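Local coordinates for putative glycosidase ph117-related (Bacteroides thetaiotaomicron, PDB 5A7V), which probably acts on beta-mannosides as a GH130 family glycosidase or phosphorylase, holding mannose units in a pocket at the centre of its beta-propeller, at residues Y225-A237 / S268-T280. Residues are numbered along the deposited sequence; the frame is centred on the assembly and turned at random.
Sequences YFMYWGEEHVFAA and SQLTECGPPAIYT. With MAN (alpha-D-mannopyranose), chain E.
Glu231 and Glu272 lie side by side and point the same way, into a pocket that holds alpha-D-mannopyranose. Along Glu272, CB packs 3.7 Å from Glu231 O. CG is anti to the backbone N (chi1 177°) and meets Gly230 O and Glu231 CA. The extended chain then carries the carboxylate to the sugar. Its OE2 accepts a hydrogen bond from O2 of the mannose at 2.6 Å and a second bond from Ser204 OG. Its OE1 lies 2.7 Å from the mannose O1. Glu231 OE2 reaches the same hydroxyl at 2.8 Å. The two carboxylate planes are turned 40° from each other. Asp146, Asp367, Tyr306 and Asn78 also bond the sugar.

The contact joins two neighbouring blades of a beta-propeller, the fold of GH130 enzymes, at their inner, ligand-facing ends. The hairpin of strands 225-229 and 235-239 belongs to one blade. Strand 270-280 opens the next as its innermost strand, and the hairpin loop 230-234 reaches over to it. Behind the acids, Cys273 N donates to Gly230 O at 3.1 Å. The bond from Thr271 N to Glu231 O is weak. Leu270 covers this loop: CB sits on Glu231 O, and CD2 touches Glu232 CA and CG. Farther from the sugar, Cys273 SG lies 3.5 Å from Trp229 N and also packs on Tyr228 CB. The Tyr228 ring meets Ala277 CB obliquely, with CD2 3.7 Å away, while its OH bonds Pro318 O.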
ATOM      1  N   TYR A 225      -6.441  17.583  -7.053  1.00 11.63           N
ATOM      2  CA  TYR A 225      -5.802  16.308  -6.740  1.00 10.26           C
ATOM      3  C   TYR A 225      -6.868  15.186  -6.661  1.00 10.93           C
ATOM      4  O   TYR A 225      -8.051  15.456  -6.428  1.00 11.91           O
ATOM      5  CB  TYR A 225      -4.999  16.445  -5.450  1.00 10.86           C
ATOM      6  CG  TYR A 225      -3.948  17.528  -5.531  1.00 12.39           C
ATOM      7  CD1 TYR A 225      -2.820  17.333  -6.324  1.00 13.39           C
ATOM      8  CD2 TYR A 225      -4.095  18.734  -4.844  1.00 12.94           C
ATOM      9  CE1 TYR A 225      -1.843  18.294  -6.427  1.00 14.90           C
ATOM     10  CE2 TYR A 225      -3.091  19.726  -4.931  1.00 14.54           C
ATOM     11  CZ  TYR A 225      -1.993  19.489  -5.748  1.00 14.68           C
ATOM     12  OH  TYR A 225      -0.989  20.447  -5.809  1.00 18.72           O
ATOM     13  N   PHE A 226      -6.414  13.942  -6.783  1.00 10.17           N
ATOM     14  CA  PHE A 226      -7.305  12.798  -6.879  1.00  9.86           C
ATOM     15  C   PHE A 226      -6.707  11.612  -6.108  1.00  9.96           C
ATOM     16  O   PHE A 226      -5.499  11.390  -6.169  1.00 10.19           O
ATOM     17  CB  PHE A 226      -7.513  12.417  -8.348  1.00 10.81           C
ATOM     18  CG  PHE A 226      -8.580  11.373  -8.550  1.00 10.53           C
ATOM     19  CD1 PHE A 226      -8.317  10.013  -8.377  1.00 11.77           C
ATOM     20  CD2 PHE A 226      -9.868  11.752  -8.886  1.00 11.31           C
ATOM     21  CE1 PHE A 226      -9.306   9.069  -8.551  1.00 12.23           C
ATOM     22  CE2 PHE A 226     -10.854  10.790  -9.040  1.00 12.00           C
ATOM     23  CZ  PHE A 226     -10.567   9.447  -8.877  1.00 11.90           C
ATOM     24  N   MET A 227      -7.570  10.862  -5.409  1.00  9.20           N
ATOM     25  CA  MET A 227      -7.130   9.687  -4.670  1.00  9.30           C
ATOM     26  C   MET A 227      -8.182   8.574  -4.800  1.00  9.47           C
ATOM     27  O   MET A 227      -9.378   8.813  -4.578  1.00 10.29           O
ATOM     28  CB  MET A 227      -6.969  10.067  -3.179  1.00 10.85           C
ATOM     29  CG  MET A 227      -6.524   8.947  -2.276  1.00 12.22           C
ATOM     30  SD  MET A 227      -6.252   9.469  -0.556  1.00 12.45           S
ATOM     31  CE  MET A 227      -7.871   9.999   0.017  1.00 13.62           C
ATOM     32  N   TYR A 228      -7.715   7.370  -5.126  1.00  8.75           N
ATOM     33  CA  TYR A 228      -8.529   6.126  -4.936  1.00  8.45           C
ATOM     34  C   TYR A 228      -8.290   5.680  -3.511  1.00  7.73           C
ATOM     35  O   TYR A 228      -7.161   5.730  -3.029  1.00 10.08           O
ATOM     36  CB  TYR A 228      -8.083   5.027  -5.930  1.00  8.08           C
ATOM     37  CG  TYR A 228      -8.194   5.418  -7.394  1.00  8.11           C
ATOM     38  CD1 TYR A 228      -9.346   5.203  -8.110  1.00  8.63           C
ATOM     39  CD2 TYR A 228      -7.143   6.005  -8.059  1.00  9.22           C
ATOM     40  CE1 TYR A 228      -9.479   5.595  -9.426  1.00  9.44           C
ATOM     41  CE2 TYR A 228      -7.248   6.379  -9.385  1.00  9.53           C
ATOM     42  CZ  TYR A 228      -8.419   6.163 -10.079  1.00  9.64           C
ATOM     43  OH  TYR A 228      -8.505   6.585 -11.385  1.00 10.10           O
ATOM     44  N   TRP A 229      -9.332   5.178  -2.843  1.00  7.85           N
ATOM     45  CA  TRP A 229      -9.137   4.717  -1.496  1.00  8.35           C
ATOM     46  C   TRP A 229     -10.135   3.624  -1.143  1.00  8.85           C
ATOM     47  O   TRP A 229     -11.190   3.532  -1.764  1.00  9.23           O
ATOM     48  CB  TRP A 229      -9.207   5.932  -0.514  1.00  9.04           C
ATOM     49  CG  TRP A 229     -10.550   6.552  -0.463  1.00  9.31           C
ATOM     50  CD1 TRP A 229     -11.030   7.536  -1.294  1.00  9.71           C
ATOM     51  CD2 TRP A 229     -11.593   6.257   0.459  1.00  9.42           C
ATOM     52  NE1 TRP A 229     -12.320   7.850  -0.970  1.00 10.80           N
ATOM     53  CE2 TRP A 229     -12.719   7.060   0.085  1.00 10.24           C
ATOM     54  CE3 TRP A 229     -11.742   5.319   1.496  1.00 10.44           C
ATOM     55  CZ2 TRP A 229     -13.924   7.020   0.774  1.00 11.64           C
ATOM     56  CZ3 TRP A 229     -12.960   5.270   2.159  1.00 11.55           C
ATOM     57  CH2 TRP A 229     -14.047   6.104   1.779  1.00 11.98           C
ATOM     58  N   GLY A 230      -9.812   2.852  -0.118  1.00  8.54           N
ATOM     59  CA  GLY A 230     -10.731   1.886   0.457  1.00  9.12           C
ATOM     60  C   GLY A 230     -10.193   0.485   0.552  1.00  9.56           C
ATOM     61  O   GLY A 230      -9.232   0.133  -0.107  1.00 10.34           O
ATOM     62  N   GLU A 231     -10.871  -0.250   1.414  1.00 11.06           N
ATOM     63  CA  GLU A 231     -10.572  -1.671   1.692  1.00 11.92           C
ATOM     64  C   GLU A 231     -11.631  -2.643   1.106  1.00 11.25           C
ATOM     65  O   GLU A 231     -11.295  -3.598   0.371  1.00 13.83           O
ATOM     66  CB  GLU A 231     -10.423  -1.853   3.207  1.00 12.37           C
ATOM     67  CG  GLU A 231     -10.155  -3.258   3.687  1.00 12.97           C
ATOM     68  CD  GLU A 231     -10.233  -3.441   5.183  1.00 14.69           C
ATOM     69  OE1 GLU A 231     -10.839  -2.634   5.919  1.00 18.82           O
ATOM     70  OE2 GLU A 231      -9.661  -4.450   5.661  1.00 15.30           O
ATOM     71  N   GLU A 232     -12.888  -2.440   1.491  1.00 11.71           N
ATOM     72  CA  GLU A 232     -13.975  -3.340   1.075  1.00 12.41           C
ATOM     73  C   GLU A 232     -14.502  -3.082  -0.348  1.00 13.18           C
ATOM     74  O   GLU A 232     -15.158  -3.924  -0.941  1.00 15.70           O
ATOM     75  CB  GLU A 232     -15.148  -3.246   2.052  1.00 17.47           C
ATOM     76  CG  GLU A 232     -14.814  -3.673   3.475  1.00 21.31           C
ATOM     77  CD  GLU A 232     -15.911  -3.402   4.514  1.00 31.97           C
ATOM     78  OE1 GLU A 232     -17.025  -3.021   4.156  1.00 45.07           O
ATOM     79  OE2 GLU A 232     -15.647  -3.576   5.699  1.00 41.88           O
ATOM     80  N   HIS A 233     -14.299  -1.864  -0.833  1.00 11.14           N
ATOM     81  CA  HIS A 233     -14.636  -1.407  -2.197  1.00 10.22           C
ATOM     82  C   HIS A 233     -13.607  -0.342  -2.559  1.00  9.81           C
ATOM     83  O   HIS A 233     -12.950   0.213  -1.634  1.00 10.98           O
ATOM     84  CB  HIS A 233     -16.026  -0.758  -2.278  1.00 11.01           C
ATOM     85  CG  HIS A 233     -17.105  -1.600  -1.717  1.00 11.82           C
ATOM     86  ND1 HIS A 233     -17.807  -2.530  -2.461  1.00 13.78           N
ATOM     87  CD2 HIS A 233     -17.566  -1.677  -0.448  1.00 13.50           C
ATOM     88  CE1 HIS A 233     -18.654  -3.152  -1.653  1.00 15.36           C
ATOM     89  NE2 HIS A 233     -18.516  -2.659  -0.430  1.00 15.40           N
ATOM     90  N   VAL A 234     -13.468  -0.089  -3.856  1.00  8.53           N
ATOM     91  CA  VAL A 234     -12.679   1.074  -4.303  1.00  8.61           C
ATOM     92  C   VAL A 234     -13.595   2.291  -4.431  1.00  8.42           C
ATOM     93  O   VAL A 234     -14.567   2.272  -5.190  1.00  9.73           O
ATOM     94  CB  VAL A 234     -11.930   0.801  -5.629  1.00  9.32           C
ATOM     95  CG1 VAL A 234     -11.200   2.033  -6.112  1.00  9.93           C
ATOM     96  CG2 VAL A 234     -10.999  -0.398  -5.442  1.00 10.73           C
ATOM     97  N   PHE A 235     -13.255   3.312  -3.645  1.00  8.86           N
ATOM     98  CA  PHE A 235     -13.923   4.599  -3.587  1.00  9.34           C
ATOM     99  C   PHE A 235     -12.940   5.665  -4.145  1.00  8.65           C
ATOM    100  O   PHE A 235     -11.793   5.335  -4.489  1.00  9.48           O
ATOM    101  CB  PHE A 235     -14.272   4.970  -2.154  1.00  9.02           C
ATOM    102  CG  PHE A 235     -15.164   3.975  -1.443  1.00 10.25           C
ATOM    103  CD1 PHE A 235     -16.491   3.838  -1.799  1.00 11.40           C
ATOM    104  CD2 PHE A 235     -14.670   3.180  -0.404  1.00 12.50           C
ATOM    105  CE1 PHE A 235     -17.304   2.953  -1.121  1.00 13.02           C
ATOM    106  CE2 PHE A 235     -15.489   2.276   0.255  1.00 14.02           C
ATOM    107  CZ  PHE A 235     -16.811   2.181  -0.109  1.00 13.01           C
ATOM    108  N   ALA A 236     -13.391   6.933  -4.242  1.00  9.22           N
ATOM    109  CA  ALA A 236     -12.490   8.015  -4.700  1.00  9.92           C
ATOM    110  C   ALA A 236     -12.772   9.296  -3.954  1.00  9.56           C
ATOM    111  O   ALA A 236     -13.772   9.427  -3.237  1.00  9.84           O
ATOM    112  CB  ALA A 236     -12.574   8.198  -6.194  1.00 13.10           C
ATOM    113  N   ALA A 237     -11.818  10.220  -4.075  1.00 10.06           N
ATOM    114  CA  ALA A 237     -11.928  11.535  -3.436  1.00 10.38           C
ATOM    115  C   ALA A 237     -11.065  12.531  -4.200  1.00  9.83           C
ATOM    116  O   ALA A 237     -10.116  12.169  -4.899  1.00 10.34           O
ATOM    117  CB  ALA A 237     -11.449  11.449  -1.987  1.00 10.82           C
ATOM    118  N   SER A 268     -12.419 -11.225  -4.224  1.00  8.07           N
ATOM    119  CA  SER A 268     -13.787 -11.650  -3.979  1.00  8.33           C
ATOM    120  C   SER A 268     -14.343 -11.275  -2.611  1.00  8.29           C
ATOM    121  O   SER A 268     -15.558 -11.335  -2.409  1.00  9.78           O
ATOM    122  CB  SER A 268     -13.922 -13.152  -4.257  1.00  8.60           C
ATOM    123  OG  SER A 268     -12.834 -13.845  -3.680  1.00  9.05           O
ATOM    124  N   GLN A 269     -13.462 -10.974  -1.643  1.00  8.94           N
ATOM    125  CA  GLN A 269     -13.877 -10.457  -0.342  1.00  9.34           C
ATOM    126  C   GLN A 269     -13.516  -8.984  -0.161  1.00  8.91           C
ATOM    127  O   GLN A 269     -14.302  -8.239   0.452  1.00 11.28           O
ATOM    128  CB  GLN A 269     -13.266 -11.303   0.791  1.00 10.46           C
ATOM    129  CG  GLN A 269     -13.825 -10.987   2.170  1.00 14.65           C
ATOM    130  CD  GLN A 269     -13.469 -12.085   3.188  1.00 19.46           C
ATOM    131  OE1 GLN A 269     -13.414 -13.252   2.830  1.00 31.61           O
ATOM    132  NE2 GLN A 269     -13.169 -11.704   4.383  1.00 29.07           N
ATOM    133  N   LEU A 270     -12.338  -8.577  -0.673  1.00  8.74           N
ATOM    134  CA  LEU A 270     -11.875  -7.156  -0.562  1.00  8.88           C
ATOM    135  C   LEU A 270     -11.225  -6.799  -1.884  1.00  9.01           C
ATOM    136  O   LEU A 270     -10.634  -7.656  -2.580  1.00  9.52           O
ATOM    137  CB  LEU A 270     -10.826  -6.999   0.531  1.00  9.63           C
ATOM    138  CG  LEU A 270     -11.209  -7.350   1.938  1.00 10.77           C
ATOM    139  CD1 LEU A 270      -9.967  -7.274   2.843  1.00 12.51           C
ATOM    140  CD2 LEU A 270     -12.323  -6.495   2.485  1.00 11.64           C
ATOM    141  N   THR A 271     -11.315  -5.495  -2.190  1.00  8.89           N
ATOM    142  CA  THR A 271     -10.555  -4.824  -3.278  1.00  8.86           C
ATOM    143  C   THR A 271      -9.907  -3.586  -2.642  1.00  9.51           C
ATOM    144  O   THR A 271     -10.542  -2.517  -2.566  1.00 11.72           O
ATOM    145  CB  THR A 271     -11.463  -4.395  -4.485  1.00  8.87           C
ATOM    146  OG1 THR A 271     -12.568  -3.639  -3.977  1.00 10.55           O
ATOM    147  CG2 THR A 271     -12.016  -5.605  -5.237  1.00  9.59           C
ATOM    148  N   GLU A 272      -8.695  -3.740  -2.164  1.00  8.73           N
ATOM    149  CA  GLU A 272      -8.094  -2.765  -1.256  1.00  8.59           C
ATOM    150  C   GLU A 272      -6.934  -2.078  -1.958  1.00  8.82           C
ATOM    151  O   GLU A 272      -5.997  -2.677  -2.455  1.00  9.70           O
ATOM    152  CB  GLU A 272      -7.575  -3.468  -0.004  1.00  9.38           C
ATOM    153  CG  GLU A 272      -6.863  -2.505   0.968  1.00  9.08           C
ATOM    154  CD  GLU A 272      -6.665  -3.037   2.356  1.00  9.58           C
ATOM    155  OE1 GLU A 272      -6.766  -4.305   2.534  1.00 10.57           O
ATOM    156  OE2 GLU A 272      -6.468  -2.230   3.285  1.00 11.19           O
ATOM    157  N   CYS A 273      -7.028  -0.747  -2.031  1.00  8.25           N
ATOM    158  CA  CYS A 273      -6.035   0.072  -2.773  1.00  8.87           C
ATOM    159  C   CYS A 273      -4.620  -0.237  -2.339  1.00  8.80           C
ATOM    160  O   CYS A 273      -4.364  -0.433  -1.168  1.00 10.72           O
ATOM    161  CB  CYS A 273      -6.391   1.557  -2.639  1.00  9.05           C
ATOM    162  SG  CYS A 273      -7.965   1.987  -3.436  1.00 11.09           S
ATOM    163  N   GLY A 274      -3.684  -0.251  -3.298  1.00  8.33           N
ATOM    164  CA  GLY A 274      -2.288  -0.544  -3.027  1.00  8.97           C
ATOM    165  C   GLY A 274      -1.390   0.723  -3.064  1.00  7.79           C
ATOM    166  O   GLY A 274      -1.699   1.695  -2.341  1.00  9.66           O
ATOM    167  N   PRO A 275      -0.358   0.724  -3.888  1.00  8.31           N
ATOM    168  CA  PRO A 275       0.496   1.917  -3.967  1.00  9.30           C
ATOM    169  C   PRO A 275      -0.236   3.080  -4.659  1.00  9.53           C
ATOM    170  O   PRO A 275      -1.358   2.940  -5.127  1.00  8.86           O
ATOM    171  CB  PRO A 275       1.667   1.452  -4.823  1.00  9.96           C
ATOM    172  CG  PRO A 275       1.127   0.329  -5.641  1.00 11.39           C
ATOM    173  CD  PRO A 275       0.069  -0.334  -4.840  1.00  9.46           C
ATOM    174  N   PRO A 276       0.408   4.265  -4.758  1.00  9.01           N
ATOM    175  CA  PRO A 276      -0.167   5.389  -5.542  1.00  8.70           C
ATOM    176  C   PRO A 276      -0.557   4.962  -6.980  1.00  8.87           C
ATOM    177  O   PRO A 276       0.122   4.113  -7.592  1.00  8.79           O
ATOM    178  CB  PRO A 276       0.972   6.407  -5.503  1.00  9.36           C
ATOM    179  CG  PRO A 276       1.659   6.137  -4.197  1.00  8.73           C
ATOM    180  CD  PRO A 276       1.643   4.638  -4.063  1.00  9.28           C
ATOM    181  N   ALA A 277      -1.674   5.502  -7.462  1.00  8.65           N
ATOM    182  CA  ALA A 277      -2.138   5.209  -8.810  1.00  9.01           C
ATOM    183  C   ALA A 277      -1.272   5.915  -9.850  1.00  8.89           C
ATOM    184  O   ALA A 277      -0.662   6.953  -9.539  1.00 10.00           O
ATOM    185  CB  ALA A 277      -3.557   5.575  -8.957  1.00  9.32           C
ATOM    186  N   ILE A 278      -1.194   5.402 -11.080  1.00  8.46           N
ATOM    187  CA  ILE A 278      -0.284   5.882 -12.104  1.00  8.80           C
ATOM    188  C   ILE A 278      -1.009   6.202 -13.396  1.00  8.82           C
ATOM    189  O   ILE A 278      -1.655   5.345 -13.996  1.00  9.62           O
ATOM    190  CB  ILE A 278       0.858   4.888 -12.394  1.00 10.00           C
ATOM    191  CG1 ILE A 278       1.581   4.496 -11.113  1.00 11.08           C
ATOM    192  CG2 ILE A 278       1.828   5.463 -13.420  1.00 11.07           C
ATOM    193  CD1 ILE A 278       2.486   3.276 -11.260  1.00 10.50           C
ATOM    194  N   TYR A 279      -0.858   7.457 -13.846  1.00  9.94           N
ATOM    195  CA  TYR A 279      -1.419   7.934 -15.093  1.00 10.77           C
ATOM    196  C   TYR A 279      -0.516   7.479 -16.264  1.00 10.96           C
ATOM    197  O   TYR A 279       0.664   7.795 -16.260  1.00 13.40           O
ATOM    198  CB  TYR A 279      -1.490   9.459 -15.029  1.00 11.20           C
ATOM    199  CG  TYR A 279      -2.204  10.130 -16.185  1.00 12.46           C
ATOM    200  CD1 TYR A 279      -1.528  10.422 -17.367  1.00 15.11           C
ATOM    201  CD2 TYR A 279      -3.544  10.452 -16.096  1.00 13.78           C
ATOM    202  CE1 TYR A 279      -2.184  11.052 -18.424  1.00 17.18           C
ATOM    203  CE2 TYR A 279      -4.212  11.101 -17.135  1.00 15.86           C
ATOM    204  CZ  TYR A 279      -3.536  11.379 -18.296  1.00 16.53           C
ATOM    205  OH  TYR A 279      -4.186  12.006 -19.336  1.00 21.64           O
ATOM    206  N   THR A 280      -1.067   6.741 -17.235  1.00 11.36           N
ATOM    207  CA  THR A 280      -0.327   6.148 -18.348  1.00 12.28           C
ATOM    208  C   THR A 280      -1.049   6.519 -19.658  1.00 13.42           C
ATOM    209  O   THR A 280      -2.210   6.977 -19.615  1.00 13.74           O
ATOM    210  CB  THR A 280      -0.271   4.590 -18.253  1.00 13.26           C
ATOM    211  OG1 THR A 280      -1.510   4.032 -18.734  1.00 12.81           O
ATOM    212  CG2 THR A 280       0.083   4.124 -16.877  1.00 13.69           C
TER
HETATM  213  C1  MAN E1386      -6.019  -5.244   5.968  1.00 14.34           C
HETATM  214  C2  MAN E1386      -4.851  -4.422   5.381  1.00 14.18           C
HETATM  215  C3  MAN E1386      -3.483  -4.584   6.071  1.00 13.00           C
HETATM  216  C4  MAN E1386      -3.195  -6.059   6.402  1.00 12.88           C
HETATM  217  C5  MAN E1386      -4.343  -7.001   5.992  1.00 15.05           C
HETATM  218  C6  MAN E1386      -4.120  -8.452   6.476  1.00 15.04           C
HETATM  219  O1  MAN E1386      -7.125  -5.504   4.944  1.00 14.66           O
HETATM  220  O2  MAN E1386      -5.270  -3.053   5.465  1.00 16.79           O
HETATM  221  O3  MAN E1386      -3.395  -3.865   7.286  1.00 12.61           O
HETATM  222  O4  MAN E1386      -1.975  -6.373   5.762  1.00 12.37           O
HETATM  223  O5  MAN E1386      -5.562  -6.463   6.595  1.00 13.86           O
HETATM  224  O6  MAN E1386      -4.092  -8.477   7.910  1.00 13.68           O